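Endo-1,3-beta-glucanase (Streptomyces sioyaensis, PDB 3DGT) hydrolyses internal 1,3-beta-glucosidic bonds in beta-glucans, this chain being its family 16 glycoside hydrolase catalytic domain. Local coordinates at residues A[135-147]-A[157-171]. Residues are numbered along the deposited sequence; the frame is centred on the assembly and turned at random.
Sequences QNWPGVGELDIME and ATMHCGTSPGGPCNE
H160 packs beside W137 and E142 where strand 142-144 pairs antiparallel with strand 157-160. Backbone bonds in both directions join E142 to H160 and D144 to T158. The H160 side chain leaves from CB, which lies 3.9 Å from E142 CB. Its first torsion (chi1 -69°) sets CG beside the backbone N and brings the ring between W137 and D144. CG and CD2 both lie against W137, CD2 being 3.7 Å from W137 CZ2. The ring planes are 43° apart, an oblique pair. D144 OD2 lies in the H160 ring plane at the edge, 3.0 Å from CE1 and 3.1 Å from ND1. At the tip, NE2 bonds to the carbonyl of T172. On the W137 indole, P138 CB sits 3.5 Å above one face, across a cis peptide bond. W137 NE1 donates to E142 OE1 at 2.7 Å, meeting it from above the carboxylate plane. A leucine in place of W137 would probably leave E142 OE1 without this donor and uncover one side of H160. On the opposite sheet face, L143 CD2 touches M159 CG at 3.7 Å. E142, D144 and E147, with a classic bulge at I145 and M146, match the family 16 E-x-D-x-x-E signature. In relatives its two glutamates are nucleophile and acid/base. E147 OE2 accepts from W120 NE1. E142 OE2 lies 2.5 Å from D144 OD1, so the indole bond bears on how E142's carboxylate is turned beside D144.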
loop_
_atom_site.group_PDB
_atom_site.type_symbol
_atom_site.label_atom_id
_atom_site.label_comp_id
_atom_site.label_asym_id
_atom_site.label_seq_id
_atom_site.Cartn_x
_atom_site.Cartn_y
_atom_site.Cartn_z
ATOM N N GLN A 135 -16.813 -3.549 -6.342
ATOM C CA GLN A 135 -17.864 -2.528 -6.432
ATOM C C GLN A 135 -18.323 -2.012 -5.076
ATOM O O GLN A 135 -19.363 -1.345 -4.978
ATOM C CB GLN A 135 -19.070 -3.083 -7.196
ATOM C CG GLN A 135 -18.746 -3.591 -8.605
ATOM C CD GLN A 135 -18.399 -2.485 -9.592
ATOM O OE1 GLN A 135 -18.569 -1.293 -9.317
ATOM N NE2 GLN A 135 -17.903 -2.881 -10.763
ATOM N N ASN A 136 -17.550 -2.318 -4.036
ATOM C CA ASN A 136 -17.948 -2.005 -2.659
ATOM C C ASN A 136 -16.976 -1.081 -1.919
ATOM O O ASN A 136 -16.882 -1.123 -0.693
ATOM C CB ASN A 136 -18.230 -3.293 -1.862
ATOM C CG ASN A 136 -17.126 -4.342 -2.008
ATOM O OD1 ASN A 136 -16.072 -4.079 -2.571
ATOM N ND2 ASN A 136 -17.380 -5.544 -1.494
ATOM N N TRP A 137 -16.281 -0.227 -2.670
ATOM C CA TRP A 137 -15.439 0.829 -2.102
ATOM C C TRP A 137 -16.270 2.094 -1.865
ATOM O O TRP A 137 -17.063 2.465 -2.727
ATOM C CB TRP A 137 -14.287 1.153 -3.065
ATOM C CG TRP A 137 -13.211 2.022 -2.463
ATOM C CD1 TRP A 137 -12.051 1.596 -1.871
ATOM C CD2 TRP A 137 -13.200 3.459 -2.375
ATOM N NE1 TRP A 137 -11.323 2.671 -1.424
ATOM C CE2 TRP A 137 -12.003 3.825 -1.717
ATOM C CE3 TRP A 137 -14.083 4.469 -2.789
ATOM C CZ2 TRP A 137 -11.663 5.163 -1.471
ATOM C CZ3 TRP A 137 -13.745 5.791 -2.539
ATOM C CH2 TRP A 137 -12.548 6.123 -1.881
ATOM N N PRO A 138 -16.055 2.800 -0.731
ATOM C CA PRO A 138 -15.100 2.558 0.352
ATOM C C PRO A 138 -15.663 1.761 1.517
ATOM O O PRO A 138 -14.952 1.537 2.490
ATOM C CB PRO A 138 -14.787 3.979 0.819
ATOM C CG PRO A 138 -16.125 4.670 0.705
ATOM C CD PRO A 138 -16.796 4.063 -0.506
ATOM N N GLY A 139 -16.919 1.328 1.425
ATOM C CA GLY A 139 -17.587 0.708 2.571
ATOM C C GLY A 139 -16.864 -0.522 3.091
ATOM O O GLY A 139 -16.903 -0.823 4.280
ATOM N N VAL A 140 -16.199 -1.240 2.187
ATOM C CA VAL A 140 -15.511 -2.492 2.522
ATOM C C VAL A 140 -14.241 -2.273 3.357
ATOM O O VAL A 140 -13.723 -3.215 3.976
ATOM C CB VAL A 140 -15.184 -3.277 1.220
ATOM C CG1 VAL A 140 -14.057 -2.600 0.434
ATOM C CG2 VAL A 140 -14.841 -4.727 1.516
ATOM N N GLY A 141 -13.742 -1.036 3.359
ATOM C CA GLY A 141 -12.554 -0.666 4.138
ATOM C C GLY A 141 -11.257 -0.739 3.358
ATOM O O GLY A 141 -10.976 -1.738 2.676
ATOM N N GLU A 142 -10.468 0.326 3.471
ATOM C CA GLU A 142 -9.131 0.396 2.887
ATOM C C GLU A 142 -8.190 1.009 3.903
ATOM O O GLU A 142 -8.486 2.054 4.478
ATOM C CB GLU A 142 -9.122 1.241 1.616
ATOM C CG GLU A 142 -7.725 1.360 0.986
ATOM C CD GLU A 142 -7.747 1.959 -0.397
ATOM O OE1 GLU A 142 -8.758 1.803 -1.110
ATOM O OE2 GLU A 142 -6.729 2.565 -0.796
ATOM N N LEU A 143 -7.064 0.345 4.128
ATOM C CA LEU A 143 -6.042 0.875 5.011
ATOM C C LEU A 143 -4.802 1.162 4.195
ATOM O O LEU A 143 -4.114 0.246 3.755
ATOM C CB LEU A 143 -5.737 -0.113 6.139
ATOM C CG LEU A 143 -6.929 -0.607 6.964
ATOM C CD1 LEU A 143 -6.496 -1.648 7.988
ATOM C CD2 LEU A 143 -7.657 0.539 7.650
ATOM N N ASP A 144 -4.553 2.443 3.950
ATOM C CA ASP A 144 -3.386 2.861 3.194
ATOM C C ASP A 144 -2.246 3.088 4.164
ATOM O O ASP A 144 -2.237 4.069 4.902
ATOM C CB ASP A 144 -3.703 4.124 2.394
ATOM C CG ASP A 144 -4.787 3.894 1.367
ATOM O OD1 ASP A 144 -4.758 2.834 0.696
ATOM O OD2 ASP A 144 -5.655 4.774 1.197
ATOM N N ILE A 145 -1.305 2.148 4.182
ATOM C CA ILE A 145 -0.217 2.166 5.176
ATOM C C ILE A 145 0.926 3.094 4.746
ATOM O O ILE A 145 1.552 3.769 5.579
ATOM C CB ILE A 145 0.298 0.741 5.459
ATOM C CG1 ILE A 145 -0.877 -0.197 5.772
ATOM C CG2 ILE A 145 1.328 0.740 6.603
ATOM C CD1 ILE A 145 -0.462 -1.664 5.906
ATOM N N MET A 146 1.186 3.121 3.440
ATOM C CA MET A 146 2.090 4.093 2.850
ATOM C C MET A 146 1.564 4.470 1.473
ATOM O O MET A 146 1.304 3.595 0.645
ATOM C CB MET A 146 3.511 3.520 2.735
ATOM C CG MET A 146 4.567 4.470 2.115
ATOM S SD MET A 146 4.455 4.795 0.314
ATOM C CE MET A 146 4.705 3.148 -0.339
ATOM N N GLU A 147 1.392 5.767 1.244
ATOM C CA GLU A 147 1.261 6.312 -0.101
ATOM C C GLU A 147 2.199 7.496 -0.203
ATOM O O GLU A 147 2.521 8.138 0.799
ATOM C CB GLU A 147 -0.156 6.790 -0.398
ATOM C CG GLU A 147 -1.179 5.697 -0.547
ATOM C CD GLU A 147 -2.523 6.271 -0.896
ATOM O OE1 GLU A 147 -3.195 6.771 0.022
ATOM O OE2 GLU A 147 -2.902 6.249 -2.085
ATOM N N ALA A 157 -0.684 8.119 5.353
ATOM C CA ALA A 157 -1.387 6.929 5.844
ATOM C C ALA A 157 -2.833 7.307 6.078
ATOM O O ALA A 157 -3.116 8.372 6.621
ATOM C CB ALA A 157 -0.774 6.422 7.124
ATOM N N THR A 158 -3.743 6.434 5.665
ATOM C CA THR A 158 -5.155 6.792 5.573
ATOM C C THR A 158 -6.062 5.584 5.765
ATOM O O THR A 158 -5.767 4.495 5.261
ATOM C CB THR A 158 -5.472 7.384 4.176
ATOM O OG1 THR A 158 -4.498 8.381 3.830
ATOM C CG2 THR A 158 -6.844 8.013 4.163
ATOM N N MET A 159 -7.185 5.786 6.460
ATOM C CA MET A 159 -8.283 4.826 6.395
ATOM C C MET A 159 -9.431 5.364 5.558
ATOM O O MET A 159 -9.876 6.492 5.757
ATOM C CB MET A 159 -8.800 4.438 7.782
ATOM C CG MET A 159 -9.979 3.478 7.719
ATOM S SD MET A 159 -10.363 2.847 9.354
ATOM C CE MET A 159 -11.706 1.719 8.969
ATOM N N HIS A 160 -9.915 4.524 4.646
ATOM C CA HIS A 160 -11.119 4.815 3.879
ATOM C C HIS A 160 -12.244 3.904 4.341
ATOM O O HIS A 160 -12.013 2.740 4.671
ATOM C CB HIS A 160 -10.849 4.647 2.384
ATOM C CG HIS A 160 -9.940 5.697 1.820
ATOM N ND1 HIS A 160 -8.577 5.528 1.686
ATOM C CD2 HIS A 160 -10.208 6.948 1.379
ATOM C CE1 HIS A 160 -8.050 6.630 1.175
ATOM N NE2 HIS A 160 -9.021 7.506 0.979
ATOM N N CYS A 161 -13.461 4.452 4.372
ATOM C CA CYS A 161 -14.622 3.770 4.939
ATOM C C CYS A 161 -15.911 4.524 4.627
ATOM O O CYS A 161 -15.883 5.648 4.106
ATOM C CB CYS A 161 -14.462 3.577 6.465
ATOM S SG CYS A 161 -13.560 4.893 7.369
ATOM N N GLY A 162 -17.039 3.886 4.937
ATOM C CA GLY A 162 -18.325 4.556 4.900
ATOM C C GLY A 162 -18.845 4.719 3.489
ATOM O O GLY A 162 -18.944 3.750 2.736
ATOM N N THR A 163 -19.185 5.960 3.149
ATOM C CA THR A 163 -19.694 6.301 1.823
ATOM C C THR A 163 -18.816 7.368 1.180
ATOM O O THR A 163 -18.045 8.037 1.860
ATOM C CB THR A 163 -21.135 6.831 1.905
ATOM O OG1 THR A 163 -21.198 7.866 2.893
ATOM C CG2 THR A 163 -22.103 5.713 2.278
ATOM N N SER A 164 -18.923 7.505 -0.133
ATOM C CA SER A 164 -18.173 8.522 -0.864
ATOM C C SER A 164 -19.101 9.162 -1.885
ATOM O O SER A 164 -19.907 8.458 -2.476
ATOM C CB SER A 164 -16.983 7.888 -1.583
ATOM O OG SER A 164 -16.083 8.878 -2.068
ATOM N N PRO A 165 -19.019 10.495 -2.063
ATOM C CA PRO A 165 -18.159 11.414 -1.322
ATOM C C PRO A 165 -18.700 11.682 0.078
ATOM O O PRO A 165 -19.873 11.427 0.350
ATOM C CB PRO A 165 -18.224 12.695 -2.163
ATOM C CG PRO A 165 -19.593 12.662 -2.754
ATOM C CD PRO A 165 -19.829 11.206 -3.070
ATOM N N GLY A 166 -17.840 12.190 0.953
ATOM C CA GLY A 166 -18.262 12.584 2.301
ATOM C C GLY A 166 -18.355 11.424 3.268
ATOM O O GLY A 166 -17.456 10.584 3.332
ATOM N N GLY A 167 -19.449 11.372 4.027
ATOM C CA GLY A 167 -19.619 10.351 5.049
ATOM C C GLY A 167 -18.651 10.564 6.201
ATOM O O GLY A 167 -17.884 11.536 6.211
ATOM N N PRO A 168 -18.659 9.641 7.171
ATOM C CA PRO A 168 -17.843 9.818 8.377
ATOM C C PRO A 168 -16.346 9.772 8.104
ATOM O O PRO A 168 -15.548 10.272 8.913
ATOM C CB PRO A 168 -18.257 8.634 9.252
ATOM C CG PRO A 168 -18.746 7.598 8.262
ATOM C CD PRO A 168 -19.435 8.386 7.198
ATOM N N CYS A 169 -15.955 9.176 6.983
ATOM C CA CYS A 169 -14.549 9.073 6.656
ATOM C C CYS A 169 -14.070 10.156 5.684
ATOM O O CYS A 169 -12.956 10.080 5.167
ATOM C CB CYS A 169 -14.234 7.646 6.201
ATOM S SG CYS A 169 -14.899 6.427 7.422
ATOM N N ASN A 170 -14.904 11.177 5.463
ATOM C CA ASN A 170 -14.517 12.359 4.684
ATOM C C ASN A 170 -13.946 11.963 3.322
ATOM O O ASN A 170 -12.858 12.392 2.939
ATOM C CB ASN A 170 -13.503 13.201 5.481
ATOM C CG ASN A 170 -13.174 14.542 4.816
ATOM O OD1 ASN A 170 -13.975 15.091 4.064
ATOM N ND2 ASN A 170 -11.990 15.068 5.107
ATOM N N GLU A 171 -14.675 11.125 2.596
ATOM C CA GLU A 171 -14.176 10.621 1.318
ATOM C C GLU A 171 -14.261 11.704 0.245
ATOM O O GLU A 171 -15.209 12.487 0.236
ATOM C CB GLU A 171 -14.932 9.350 0.925
ATOM C CG GLU A 171 -14.767 8.203 1.931
ATOM C CD GLU A 171 -13.330 7.723 2.065
ATOM O OE1 GLU A 171 -12.521 8.026 1.163
ATOM O OE2 GLU A 171 -13.010 7.033 3.065
HETATM O O HOH W 1 -17.585 1.224 5.981
HETATM O O HOH W 2 -2.413 7.166 2.583
#